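Local coordinates for protein integral membrane indolylacetylinositol arabinosyltransferase EmbC (Mycolicibacterium smegmatis, PDB 7BVE) that probably transfers arabinose onto the growing arabinan of the mycobacterial cell wall, and in this structure holds the drug ethambutol, at residues Gly731-Val736 / Thr950-Val955; Leu737-Ala742 / Arg944-Arg949; Arg820-Leu825 / Pro904-Leu909; Arg910-Ser915 / Asp1032-Trp1037. All coordinates share one frame; numbering follows the deposited sequence.

Contact 1: residues Gly731-Val736 / Thr950-Val955; sequences GLANDV and TLQEVV
Leu951 packs its two methyl branches against Ala733 and Val736, while its backbone N gives a 3.0 Å hydrogen bond to Val736 O. This is the tight part of the contact. Leu951 CD1 lies 3.9 Å from Val736 CG1, the two side chains running side by side and pointing the same way, and Leu951 CD2 rests 4.0 Å from Ala733 CB. With CG anti to the backbone N (chi1 -173°), Leu951 straddles both partners. Thr950 is the N-cap residue of helix 951-954, and the second amide of the helix, Gln952 N, makes a weak 3.3 Å bond to Ala733 O. Packing is looser toward solvent, where Asn734 O lies 3.7 Å from Thr950 CG2 and Asn734 ND2 only loosely approaches Gln952 CB. The amide of Gln952 sets its OE1 3.7 Å from Ala733 CB but bonds elsewhere, to Gln974 and Ser957. Two carbonyls of 731-736 thus meet first-turn amides, which have no acceptor one turn back in their own helix: a small apolar patch is paired with polar closure of the helix start.

Contact 2: residues Leu737-Ala742 / Arg944-Arg949; sequences LVEQNA and RIPELR
Glu739 and Arg944 meet through different torsion choices. Glu739 sets CG between its backbone N and carbonyl carbon (chi1 53°) and then runs extended, whereas Arg944 sends CG anti to the backbone N and bends at chi3 (64°), so that carboxylate and guanidinium arrive from opposite directions. They meet beyond a single antiparallel bridge at the border of the six-stranded mixed sheet, where 949-950 is an outermost strand beside 736-738. Val738 and Arg949 form its hydrogen-bonded pair: Arg949 N donates to Val738 O at 2.9 Å. The reciprocal bond, Val738 N to Arg949 O, is modelled so short that its length is doubtful.

Diagonally across this pair, Leu737 and Leu948 cross at about a right angle, CD1 to CD1 3.8 Å. The other isobutyl methyl, Leu948 CD2, touches Glu739 CB at 3.8 Å, so Leu948 spans both neighbours of Val738. Beyond it, Pro946 CB faces the carboxylate of Glu739.

The ion pair is long, 3.7 Å from Glu739 OE2 to Arg944 NH1, with the planes 86° apart. Since the oxygen lies over the guanidinium face, no N-H points at it; OE2 takes its hydrogen bond from Tyr1028, and NH1 reaches Asn908 weakly. At the guanidinium edge, Arg944 NH2 gives a weak 3.4 Å bond to Ala742 O.

Contact 3: residues Arg820-Leu825 / Pro904-Leu909; sequences RLPYGL and PAWRNL
Trp906 takes the CG-CD edge of Pro822 over one face of its indole, the two side chains crossing at about a right angle. Pro822 CD stands 3.6 Å from the centroid of the five-membered ring and 7° off its normal, a CH-pi contact over the face, and Pro822 CG comes within 3.4 Å of Trp906 CG. Around the same indole, Arg820 O lies 3.7 Å from NE1 of Trp906, without a hydrogen bond, and Leu821 CD2 reaches CZ2 of Trp906 more loosely at 4.4 Å. Loop residue Asp778 also touches Trp906.

Next comes Arg907, where strand 907-912 begins. Its side chain turns away from 820-825, and NH1 bonds to Gly869 O; what it offers here is backbone, with its CA 4.1 Å from the OH of Tyr823. The strand lies between 862-867 and 895-899 in an antiparallel sheet, consistent with a galactose-binding-like beta sandwich. The opposing segment makes a type I' turn, Pro822 to Leu825, closed by Leu825 N to Pro822 O; Tyr823 and Gly824 both take the positive phi of that turn.

Asn908 follows, its CG anti to the carbonyl carbon (chi1 -75°), which directs the amide to the Tyr823 ring. Its ND2 sits over one ring face, 3.8 Å from CE2 of Tyr823, with amide and ring planes 25° apart. Asn908 OD1 is engaged by Ser866 OG.

Contact 4: residues Arg910-Ser915 / Asp1032-Trp1037; sequences RAPLSS and DWYRDW
Arg910 and Trp1033 have the nearest CA atoms of the two backbones, yet these stay 7.9 Å apart: the strand stretch at Arg910 and Ala911, followed by a type I turn from Pro912 to Ser915, faces a second type I turn from Asp1032 to Arg1035, and no backbone pairing forms. Side chains bridge the gap.

Arg910 places CG between its backbone N and carbonyl carbon (chi1 62°), which carries the chain toward the turn. Its CG passes Tyr1034 CE1 at 3.8 Å, the two side chains sliding past each other in opposite directions. Farther out, Arg910 CD lies 3.3 Å from Trp1033 O, and NH1 of Arg910 approaches the same oxygen at 3.6 Å without a hydrogen bond. Guanidinium and phenol planes are 64° apart, so the two groups do not stack.

Tyr1034 turns its ring edge to the strand: its OH makes a weak 3.4 Å bond to Arg910 O, and the same hydroxyl lies 3.5 Å from Pro912 CD. Pro912 also meets Trp1033, CG to CD1 3.9 Å, so two aromatic residues touch neighbouring atoms of one proline. Beyond this, Trp1033 packs on Pro861, and it ties the turn to strand 862-867 through Leu862 and to strand 1020-1029 through Tyr1028.

With one weak hydrogen bond and no ion pair across it, the contact depends chiefly on aliphatic-aromatic packing, and the Trp1033 carbonyl near the guanidinium may ease its charge slightly.

In the fold
All four contacts lie in the EmbC C-terminal domain, and none is wholly core: contact 1 has no fully exposed touching residue, whereas contact 2 has three, and contacts 3 and 4 one each. Contacts 1 and 2 are consecutive steps along the same pair of chains, helix start then strand bridge, with Val954 packing on Val738 and Gln740. Contacts 3 and 4 share strand 907-912, one at each end, so their segments adjoin. Contact 2 joins the groups: Ala742 CB meets Tyr823 O, and Leu737 packs on Trp1033. Contact 4 reaches contact 1 through Trp1037 on Val736. Chemistry shifts accordingly: backbone hydrogen bonds serve contacts 1 and 2, with charge added in contact 2, whereas contacts 3 and 4 rely on proline against aromatic rings.

Contact 1: residues Gly731-Val736 / Thr950-Val955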
loop_
_atom_site.group_PDB
_atom_site.type_symbol
_atom_site.label_atom_id
_atom_site.label_comp_id
_atom_site.label_asym_id
_atom_site.label_seq_id
_atom_site.Cartn_x
_atom_site.Cartn_y
_atom_site.Cartn_z
ATOM N N GLY A 731 -19.849 -0.377 32.113
ATOM C CA GLY A 731 -18.705 -0.578 31.240
ATOM C C GLY A 731 -17.380 -0.287 31.914
ATOM O O GLY A 731 -17.116 -0.713 33.041
ATOM N N LEU A 732 -16.533 0.460 31.204
ATOM C CA LEU A 732 -15.185 0.781 31.654
ATOM C C LEU A 732 -15.162 1.932 32.648
ATOM O O LEU A 732 -14.120 2.197 33.241
ATOM C CB LEU A 732 -14.320 1.073 30.421
ATOM C CG LEU A 732 -12.813 1.310 30.427
ATOM C CD1 LEU A 732 -12.139 0.185 31.133
ATOM C CD2 LEU A 732 -12.293 1.379 29.017
ATOM N N ALA A 733 -16.294 2.585 32.889
ATOM C CA ALA A 733 -16.331 3.741 33.768
ATOM C C ALA A 733 -16.227 3.388 35.240
ATOM O O ALA A 733 -16.001 4.284 36.052
ATOM C CB ALA A 733 -17.611 4.526 33.530
ATOM N N ASN A 734 -16.396 2.124 35.613
ATOM C CA ASN A 734 -16.206 1.712 36.996
ATOM C C ASN A 734 -14.771 1.340 37.316
ATOM O O ASN A 734 -14.417 1.255 38.496
ATOM C CB ASN A 734 -17.103 0.520 37.326
ATOM C CG ASN A 734 -18.555 0.890 37.398
ATOM O OD1 ASN A 734 -19.361 0.471 36.569
ATOM N ND2 ASN A 734 -18.908 1.673 38.407
ATOM N N ASP A 735 -13.945 1.120 36.300
ATOM C CA ASP A 735 -12.597 0.615 36.477
ATOM C C ASP A 735 -11.543 1.612 36.037
ATOM O O ASP A 735 -10.397 1.231 35.804
ATOM C CB ASP A 735 -12.455 -0.703 35.731
ATOM C CG ASP A 735 -13.245 -1.809 36.391
ATOM O OD1 ASP A 735 -13.358 -1.785 37.630
ATOM O OD2 ASP A 735 -13.783 -2.684 35.690
ATOM N N VAL A 736 -11.911 2.881 35.925
ATOM C CA VAL A 736 -10.986 3.971 35.664
ATOM C C VAL A 736 -11.017 4.881 36.875
ATOM O O VAL A 736 -12.083 5.375 37.254
ATOM C CB VAL A 736 -11.353 4.739 34.390
ATOM C CG1 VAL A 736 -10.515 5.953 34.279
ATOM C CG2 VAL A 736 -11.140 3.881 33.187
ATOM N N THR A 950 -13.804 6.977 41.055
ATOM C CA THR A 950 -14.049 6.388 39.750
ATOM C C THR A 950 -14.569 7.441 38.784
ATOM O O THR A 950 -15.012 8.516 39.181
ATOM C CB THR A 950 -15.032 5.227 39.847
ATOM O OG1 THR A 950 -16.278 5.691 40.364
ATOM C CG2 THR A 950 -14.498 4.171 40.770
ATOM N N LEU A 951 -14.497 7.125 37.493
ATOM C CA LEU A 951 -14.954 8.058 36.472
ATOM C C LEU A 951 -16.468 8.186 36.441
ATOM O O LEU A 951 -16.977 9.204 35.982
ATOM C CB LEU A 951 -14.412 7.630 35.107
ATOM C CG LEU A 951 -14.566 8.450 33.830
ATOM C CD1 LEU A 951 -13.346 8.265 32.984
ATOM C CD2 LEU A 951 -15.767 8.009 33.035
ATOM N N GLN A 952 -17.198 7.189 36.930
ATOM C CA GLN A 952 -18.650 7.278 36.994
ATOM C C GLN A 952 -19.107 8.231 38.088
ATOM O O GLN A 952 -20.178 8.832 37.973
ATOM C CB GLN A 952 -19.227 5.876 37.197
ATOM C CG GLN A 952 -20.740 5.739 37.208
ATOM C CD GLN A 952 -21.392 6.119 35.895
ATOM O OE1 GLN A 952 -20.833 5.911 34.825
ATOM N NE2 GLN A 952 -22.605 6.644 35.973
ATOM N N GLU A 953 -18.308 8.414 39.133
ATOM C CA GLU A 953 -18.648 9.352 40.190
ATOM C C GLU A 953 -18.190 10.771 39.902
ATOM O O GLU A 953 -18.772 11.715 40.440
ATOM C CB GLU A 953 -18.039 8.900 41.510
ATOM C CG GLU A 953 -18.585 7.594 41.997
ATOM C CD GLU A 953 -17.947 7.153 43.288
ATOM O OE1 GLU A 953 -17.008 7.834 43.746
ATOM O OE2 GLU A 953 -18.377 6.123 43.841
ATOM N N VAL A 954 -17.162 10.943 39.077
ATOM C CA VAL A 954 -16.678 12.263 38.699
ATOM C C VAL A 954 -17.478 12.769 37.506
ATOM O O VAL A 954 -18.154 13.798 37.587
ATOM C CB VAL A 954 -15.177 12.215 38.383
ATOM C CG1 VAL A 954 -14.704 13.544 37.879
ATOM C CG2 VAL A 954 -14.410 11.808 39.610
ATOM N N VAL A 955 -17.405 12.045 36.394
ATOM C CA VAL A 955 -18.202 12.315 35.206
ATOM C C VAL A 955 -19.498 11.532 35.378
ATOM O O VAL A 955 -19.531 10.324 35.162
ATOM C CB VAL A 955 -17.464 11.884 33.942
ATOM C CG1 VAL A 955 -18.240 12.250 32.716
ATOM C CG2 VAL A 955 -16.070 12.426 33.929
#

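Contact 2: residues Leu737-Ala742 / Arg944-Arg949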
loop_
_atom_site.group_PDB
_atom_site.type_symbol
_atom_site.label_atom_id
_atom_site.label_comp_id
_atom_site.label_asym_id
_atom_site.label_seq_id
_atom_site.Cartn_x
_atom_site.Cartn_y
_atom_site.Cartn_z
ATOM N N LEU A 737 -9.861 5.093 37.487
ATOM C CA LEU A 737 -9.740 5.914 38.679
ATOM C C LEU A 737 -9.298 7.317 38.292
ATOM O O LEU A 737 -8.431 7.487 37.437
ATOM C CB LEU A 737 -8.742 5.294 39.647
ATOM C CG LEU A 737 -9.131 3.911 40.143
ATOM C CD1 LEU A 737 -8.028 3.341 40.978
ATOM C CD2 LEU A 737 -10.401 3.980 40.934
ATOM N N VAL A 738 -9.903 8.320 38.917
ATOM C CA VAL A 738 -9.751 9.715 38.515
ATOM C C VAL A 738 -9.444 10.547 39.749
ATOM O O VAL A 738 -10.202 10.512 40.722
ATOM C CB VAL A 738 -11.024 10.243 37.821
ATOM C CG1 VAL A 738 -10.956 11.728 37.623
ATOM C CG2 VAL A 738 -11.225 9.578 36.481
ATOM N N GLU A 739 -8.345 11.299 39.718
ATOM C CA GLU A 739 -8.090 12.316 40.734
ATOM C C GLU A 739 -8.495 13.685 40.207
ATOM O O GLU A 739 -8.026 14.130 39.157
ATOM C CB GLU A 739 -6.642 12.311 41.212
ATOM C CG GLU A 739 -5.553 12.389 40.188
ATOM C CD GLU A 739 -4.223 12.628 40.851
ATOM O OE1 GLU A 739 -4.222 12.912 42.068
ATOM O OE2 GLU A 739 -3.182 12.498 40.179
ATOM N N GLN A 740 -9.392 14.340 40.934
ATOM C CA GLN A 740 -9.822 15.675 40.556
ATOM C C GLN A 740 -8.761 16.703 40.912
ATOM O O GLN A 740 -8.247 17.414 40.043
ATOM C CB GLN A 740 -11.139 15.997 41.248
ATOM C CG GLN A 740 -12.308 15.192 40.754
ATOM C CD GLN A 740 -13.563 15.496 41.525
ATOM O OE1 GLN A 740 -13.534 16.215 42.517
ATOM N NE2 GLN A 740 -14.679 14.963 41.067
ATOM N N ASN A 741 -8.415 16.790 42.191
ATOM C CA ASN A 741 -7.440 17.758 42.676
ATOM C C ASN A 741 -6.079 17.076 42.746
ATOM O O ASN A 741 -5.878 16.167 43.554
ATOM C CB ASN A 741 -7.861 18.286 44.044
ATOM C CG ASN A 741 -7.125 19.543 44.435
ATOM O OD1 ASN A 741 -6.333 20.077 43.663
ATOM N ND2 ASN A 741 -7.372 20.019 45.649
ATOM N N ALA A 742 -5.139 17.520 41.914
ATOM C CA ALA A 742 -3.799 16.945 41.885
ATOM C C ALA A 742 -2.869 17.537 42.932
ATOM O O ALA A 742 -1.669 17.263 42.891
ATOM C CB ALA A 742 -3.177 17.113 40.501
ATOM N N ARG A 944 3.802 11.940 45.686
ATOM C CA ARG A 944 2.380 12.150 45.858
ATOM C C ARG A 944 1.688 10.802 45.945
ATOM O O ARG A 944 1.986 9.898 45.162
ATOM C CB ARG A 944 1.853 12.969 44.678
ATOM C CG ARG A 944 0.407 13.335 44.711
ATOM C CD ARG A 944 0.092 14.154 43.487
ATOM N NE ARG A 944 0.277 13.388 42.264
ATOM C CZ ARG A 944 0.273 13.921 41.051
ATOM N NH1 ARG A 944 0.444 13.173 39.977
ATOM N NH2 ARG A 944 0.100 15.217 40.911
ATOM N N ILE A 945 0.788 10.659 46.913
ATOM C CA ILE A 945 -0.135 9.526 46.926
ATOM C C ILE A 945 -1.520 10.056 46.580
ATOM O O ILE A 945 -2.158 10.726 47.406
ATOM C CB ILE A 945 -0.139 8.787 48.270
ATOM C CG1 ILE A 945 1.200 8.089 48.478
ATOM C CG2 ILE A 945 -1.214 7.736 48.288
ATOM C CD1 ILE A 945 1.349 7.473 49.828
ATOM N N PRO A 946 -2.004 9.810 45.370
ATOM C CA PRO A 946 -3.259 10.416 44.932
ATOM C C PRO A 946 -4.478 9.806 45.602
ATOM O O PRO A 946 -4.483 8.636 45.985
ATOM C CB PRO A 946 -3.263 10.136 43.432
ATOM C CG PRO A 946 -2.382 8.990 43.257
ATOM C CD PRO A 946 -1.315 9.137 44.264
ATOM N N GLU A 947 -5.514 10.626 45.746
ATOM C CA GLU A 947 -6.803 10.210 46.287
ATOM C C GLU A 947 -7.765 10.063 45.120
ATOM O O GLU A 947 -8.161 11.059 44.508
ATOM C CB GLU A 947 -7.316 11.221 47.302
ATOM C CG GLU A 947 -6.460 11.312 48.536
ATOM C CD GLU A 947 -6.943 12.368 49.490
ATOM O OE1 GLU A 947 -7.876 13.110 49.125
ATOM O OE2 GLU A 947 -6.387 12.463 50.602
ATOM N N LEU A 948 -8.147 8.826 44.819
ATOM C CA LEU A 948 -8.771 8.480 43.555
ATOM C C LEU A 948 -10.254 8.174 43.732
ATOM O O LEU A 948 -10.671 7.593 44.734
ATOM C CB LEU A 948 -8.061 7.277 42.940
ATOM C CG LEU A 948 -6.579 7.502 42.658
ATOM C CD1 LEU A 948 -5.916 6.221 42.247
ATOM C CD2 LEU A 948 -6.398 8.528 41.589
ATOM N N ARG A 949 -11.048 8.581 42.742
ATOM C CA ARG A 949 -12.456 8.231 42.630
ATOM C C ARG A 949 -12.682 7.658 41.243
ATOM O O ARG A 949 -11.857 7.830 40.350
ATOM C CB ARG A 949 -13.372 9.437 42.835
ATOM C CG ARG A 949 -13.276 10.082 44.194
ATOM C CD ARG A 949 -14.187 11.287 44.285
ATOM N NE ARG A 949 -15.595 10.905 44.287
ATOM C CZ ARG A 949 -16.605 11.760 44.164
ATOM N NH1 ARG A 949 -16.369 13.055 44.018
ATOM N NH2 ARG A 949 -17.852 11.318 44.181
#

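Contact 3: residues Arg820-Leu825 / Pro904-Leu909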
loop_
_atom_site.group_PDB
_atom_site.type_symbol
_atom_site.label_atom_id
_atom_site.label_comp_id
_atom_site.label_asym_id
_atom_site.label_seq_id
_atom_site.Cartn_x
_atom_site.Cartn_y
_atom_site.Cartn_z
ATOM N N ARG A 820 5.491 26.270 33.445
ATOM C CA ARG A 820 4.078 25.923 33.426
ATOM C C ARG A 820 3.893 24.532 34.013
ATOM O O ARG A 820 4.598 23.593 33.635
ATOM C CB ARG A 820 3.524 25.965 32.002
ATOM C CG ARG A 820 3.148 27.345 31.478
ATOM C CD ARG A 820 4.343 28.081 30.886
ATOM N NE ARG A 820 4.908 27.377 29.739
ATOM C CZ ARG A 820 6.074 27.679 29.178
ATOM N NH1 ARG A 820 6.512 26.984 28.138
ATOM N NH2 ARG A 820 6.800 28.682 29.653
ATOM N N LEU A 821 2.946 24.400 34.933
ATOM C CA LEU A 821 2.767 23.068 35.490
ATOM C C LEU A 821 1.547 22.387 34.894
ATOM O O LEU A 821 0.527 23.040 34.645
ATOM C CB LEU A 821 2.621 23.136 37.007
ATOM C CG LEU A 821 3.919 23.483 37.715
ATOM C CD1 LEU A 821 3.692 23.650 39.193
ATOM C CD2 LEU A 821 4.902 22.378 37.457
ATOM N N PRO A 822 1.641 21.082 34.654
ATOM C CA PRO A 822 0.489 20.349 34.113
ATOM C C PRO A 822 -0.452 19.903 35.210
ATOM O O PRO A 822 -0.129 20.028 36.396
ATOM C CB PRO A 822 1.144 19.140 33.444
ATOM C CG PRO A 822 2.305 18.886 34.311
ATOM C CD PRO A 822 2.826 20.217 34.740
ATOM N N TYR A 823 -1.621 19.407 34.807
ATOM C CA TYR A 823 -2.601 18.725 35.649
ATOM C C TYR A 823 -3.120 19.588 36.796
ATOM O O TYR A 823 -3.637 19.060 37.785
ATOM C CB TYR A 823 -2.053 17.400 36.199
ATOM C CG TYR A 823 -1.606 16.438 35.125
ATOM C CD1 TYR A 823 -2.506 15.895 34.234
ATOM C CD2 TYR A 823 -0.290 16.019 35.055
ATOM C CE1 TYR A 823 -2.106 15.015 33.256
ATOM C CE2 TYR A 823 0.118 15.130 34.085
ATOM C CZ TYR A 823 -0.795 14.633 33.193
ATOM O OH TYR A 823 -0.400 13.746 32.227
ATOM N N GLY A 824 -2.998 20.906 36.689
ATOM C CA GLY A 824 -3.489 21.790 37.724
ATOM C C GLY A 824 -2.655 21.805 38.983
ATOM O O GLY A 824 -3.206 21.919 40.082
ATOM N N LEU A 825 -1.340 21.687 38.854
ATOM C CA LEU A 825 -0.457 21.731 40.010
ATOM C C LEU A 825 -0.182 23.181 40.384
ATOM O O LEU A 825 0.103 24.006 39.513
ATOM C CB LEU A 825 0.842 20.991 39.711
ATOM C CG LEU A 825 0.772 19.476 39.593
ATOM C CD1 LEU A 825 2.074 18.948 39.045
ATOM C CD2 LEU A 825 0.502 18.883 40.951
ATOM N N PRO A 904 8.602 14.171 24.997
ATOM C CA PRO A 904 9.113 14.449 26.315
ATOM C C PRO A 904 8.179 15.153 27.266
ATOM O O PRO A 904 8.671 15.629 28.282
ATOM C CB PRO A 904 10.204 15.405 25.997
ATOM C CG PRO A 904 9.679 16.214 24.847
ATOM C CD PRO A 904 8.669 15.359 24.137
ATOM N N ALA A 905 6.887 15.213 26.996
ATOM C CA ALA A 905 5.982 15.983 27.820
ATOM C C ALA A 905 5.643 15.520 29.176
ATOM O O ALA A 905 5.746 14.345 29.477
ATOM C CB ALA A 905 4.740 16.224 27.060
ATOM N N TRP A 906 5.222 16.445 30.025
ATOM C CA TRP A 906 4.877 15.976 31.385
ATOM C C TRP A 906 3.991 14.731 31.373
ATOM O O TRP A 906 3.091 14.656 30.589
ATOM C CB TRP A 906 4.208 17.092 32.168
ATOM C CG TRP A 906 5.039 18.296 32.451
ATOM C CD1 TRP A 906 5.082 19.439 31.723
ATOM C CD2 TRP A 906 5.891 18.518 33.581
ATOM N NE1 TRP A 906 5.903 20.352 32.314
ATOM C CE2 TRP A 906 6.421 19.808 33.448
ATOM C CE3 TRP A 906 6.260 17.759 34.688
ATOM C CZ2 TRP A 906 7.291 20.351 34.379
ATOM C CZ3 TRP A 906 7.130 18.285 35.604
ATOM C CH2 TRP A 906 7.645 19.560 35.439
ATOM N N ARG A 907 4.290 13.800 32.272
ATOM C CA ARG A 907 3.545 12.561 32.416
ATOM C C ARG A 907 3.607 12.124 33.876
ATOM O O ARG A 907 4.280 12.752 34.693
ATOM C CB ARG A 907 4.126 11.474 31.511
ATOM C CG ARG A 907 5.643 11.477 31.431
ATOM C CD ARG A 907 6.133 10.718 30.208
ATOM N NE ARG A 907 7.589 10.731 30.103
ATOM C CZ ARG A 907 8.295 9.861 29.387
ATOM N NH1 ARG A 907 9.617 9.949 29.349
ATOM N NH2 ARG A 907 7.677 8.904 28.709
ATOM N N ASN A 908 2.904 11.046 34.200
ATOM C CA ASN A 908 2.878 10.532 35.560
ATOM C C ASN A 908 3.653 9.227 35.615
ATOM O O ASN A 908 3.378 8.306 34.843
ATOM C CB ASN A 908 1.448 10.304 36.037
ATOM C CG ASN A 908 0.728 11.588 36.374
ATOM O OD1 ASN A 908 1.238 12.428 37.103
ATOM N ND2 ASN A 908 -0.461 11.754 35.824
ATOM N N LEU A 909 4.625 9.160 36.516
ATOM C CA LEU A 909 5.357 7.937 36.801
ATOM C C LEU A 909 4.726 7.298 38.025
ATOM O O LEU A 909 4.468 7.983 39.015
ATOM C CB LEU A 909 6.831 8.228 37.069
ATOM C CG LEU A 909 7.691 8.921 36.019
ATOM C CD1 LEU A 909 9.065 9.150 36.592
ATOM C CD2 LEU A 909 7.774 8.110 34.770
#

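Contact 4: residues Arg910-Ser915 / Asp1032-Trp1037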
loop_
_atom_site.group_PDB
_atom_site.type_symbol
_atom_site.label_atom_id
_atom_site.label_comp_id
_atom_site.label_asym_id
_atom_site.label_seq_id
_atom_site.Cartn_x
_atom_site.Cartn_y
_atom_site.Cartn_z
ATOM N N ARG A 910 4.486 5.996 37.965
ATOM C CA ARG A 910 3.660 5.334 38.960
ATOM C C ARG A 910 4.280 4.016 39.406
ATOM O O ARG A 910 4.992 3.348 38.652
ATOM C CB ARG A 910 2.268 5.112 38.397
ATOM C CG ARG A 910 2.267 4.228 37.195
ATOM C CD ARG A 910 0.904 4.054 36.651
ATOM N NE ARG A 910 0.427 5.267 35.997
ATOM C CZ ARG A 910 0.663 5.538 34.723
ATOM N NH1 ARG A 910 1.365 4.695 33.990
ATOM N NH2 ARG A 910 0.193 6.645 34.192
ATOM N N ALA A 911 4.004 3.652 40.656
ATOM C CA ALA A 911 4.500 2.444 41.246
ATOM C C ALA A 911 3.522 2.101 42.355
ATOM O O ALA A 911 3.162 2.996 43.132
ATOM C CB ALA A 911 5.906 2.598 41.817
ATOM N N PRO A 912 3.067 0.854 42.449
ATOM C CA PRO A 912 2.140 0.491 43.520
ATOM C C PRO A 912 2.829 0.465 44.869
ATOM O O PRO A 912 4.042 0.290 44.970
ATOM C CB PRO A 912 1.673 -0.909 43.121
ATOM C CG PRO A 912 1.949 -1.002 41.679
ATOM C CD PRO A 912 3.185 -0.219 41.452
ATOM N N LEU A 913 2.034 0.640 45.922
ATOM C CA LEU A 913 2.580 0.526 47.265
ATOM C C LEU A 913 2.697 -0.922 47.720
ATOM O O LEU A 913 3.223 -1.173 48.808
ATOM C CB LEU A 913 1.729 1.303 48.264
ATOM C CG LEU A 913 1.675 2.817 48.134
ATOM C CD1 LEU A 913 0.806 3.370 49.230
ATOM C CD2 LEU A 913 3.053 3.396 48.205
ATOM N N SER A 914 2.207 -1.878 46.931
ATOM C CA SER A 914 2.485 -3.277 47.222
ATOM C C SER A 914 3.921 -3.647 46.889
ATOM O O SER A 914 4.421 -4.653 47.399
ATOM C CB SER A 914 1.531 -4.185 46.452
ATOM O OG SER A 914 1.815 -4.163 45.065
ATOM N N SER A 915 4.588 -2.868 46.034
ATOM C CA SER A 915 6.009 -3.053 45.782
ATOM C C SER A 915 6.871 -2.570 46.937
ATOM O O SER A 915 8.024 -2.995 47.054
ATOM C CB SER A 915 6.416 -2.327 44.503
ATOM O OG SER A 915 5.785 -2.898 43.375
ATOM N N ASP A 1032 -4.512 -2.667 36.251
ATOM C CA ASP A 1032 -3.542 -2.922 35.186
ATOM C C ASP A 1032 -2.948 -1.559 34.975
ATOM O O ASP A 1032 -3.090 -1.031 33.950
ATOM C CB ASP A 1032 -4.331 -3.339 33.965
ATOM C CG ASP A 1032 -3.474 -3.403 32.742
ATOM O OD1 ASP A 1032 -2.311 -3.734 32.904
ATOM O OD2 ASP A 1032 -3.979 -3.118 31.653
ATOM N N TRP A 1033 -2.227 -1.104 35.971
ATOM C CA TRP A 1033 -1.745 0.264 36.146
ATOM C C TRP A 1033 -0.874 0.810 35.021
ATOM O O TRP A 1033 -0.886 2.014 34.770
ATOM C CB TRP A 1033 -0.941 0.385 37.437
ATOM C CG TRP A 1033 -1.620 -0.001 38.697
ATOM C CD1 TRP A 1033 -1.323 -1.066 39.479
ATOM C CD2 TRP A 1033 -2.725 0.659 39.329
ATOM N NE1 TRP A 1033 -2.142 -1.096 40.573
ATOM C CE2 TRP A 1033 -3.021 -0.050 40.493
ATOM C CE3 TRP A 1033 -3.474 1.796 39.022
ATOM C CZ2 TRP A 1033 -4.037 0.331 41.348
ATOM C CZ3 TRP A 1033 -4.474 2.179 39.879
ATOM C CH2 TRP A 1033 -4.761 1.446 41.016
ATOM N N TYR A 1034 -0.123 -0.053 34.337
ATOM C CA TYR A 1034 0.798 0.379 33.295
ATOM C C TYR A 1034 0.216 0.257 31.898
ATOM O O TYR A 1034 0.970 0.033 30.948
ATOM C CB TYR A 1034 2.097 -0.416 33.370
ATOM C CG TYR A 1034 2.804 -0.291 34.687
ATOM C CD1 TYR A 1034 3.456 0.875 35.038
ATOM C CD2 TYR A 1034 2.841 -1.353 35.572
ATOM C CE1 TYR A 1034 4.098 0.986 36.244
ATOM C CE2 TYR A 1034 3.485 -1.251 36.777
ATOM C CZ TYR A 1034 4.112 -0.082 37.106
ATOM O OH TYR A 1034 4.753 0.016 38.313
ATOM N N ARG A 1035 -1.094 0.402 31.745
ATOM C CA ARG A 1035 -1.737 0.302 30.444
ATOM C C ARG A 1035 -2.336 1.647 30.051
ATOM O O ARG A 1035 -2.895 2.358 30.890
ATOM C CB ARG A 1035 -2.818 -0.782 30.449
ATOM C CG ARG A 1035 -3.426 -1.030 29.088
ATOM C CD ARG A 1035 -4.392 -2.166 29.076
ATOM N NE ARG A 1035 -3.742 -3.461 29.203
ATOM C CZ ARG A 1035 -3.215 -4.126 28.183
ATOM N NH1 ARG A 1035 -2.652 -5.307 28.385
ATOM N NH2 ARG A 1035 -3.247 -3.613 26.963
ATOM N N ASP A 1036 -2.192 1.993 28.773
ATOM C CA ASP A 1036 -2.767 3.199 28.186
ATOM C C ASP A 1036 -4.173 2.864 27.701
ATOM O O ASP A 1036 -4.360 2.339 26.605
ATOM C CB ASP A 1036 -1.892 3.689 27.041
ATOM C CG ASP A 1036 -2.224 5.098 26.608
ATOM O OD1 ASP A 1036 -3.108 5.732 27.221
ATOM O OD2 ASP A 1036 -1.597 5.576 25.643
ATOM N N TRP A 1037 -5.172 3.176 28.521
ATOM C CA TRP A 1037 -6.552 2.939 28.125
ATOM C C TRP A 1037 -7.114 4.061 27.265
ATOM O O TRP A 1037 -8.056 3.829 26.504
ATOM C CB TRP A 1037 -7.431 2.766 29.362
ATOM C CG TRP A 1037 -7.570 4.004 30.184
ATOM C CD1 TRP A 1037 -6.767 4.396 31.199
ATOM C CD2 TRP A 1037 -8.583 5.009 30.061
ATOM N NE1 TRP A 1037 -7.208 5.586 31.716
ATOM C CE2 TRP A 1037 -8.322 5.983 31.031
ATOM C CE3 TRP A 1037 -9.685 5.180 29.214
ATOM C CZ2 TRP A 1037 -9.118 7.113 31.183
ATOM C CZ3 TRP A 1037 -10.472 6.296 29.370
ATOM C CH2 TRP A 1037 -10.188 7.248 30.344
#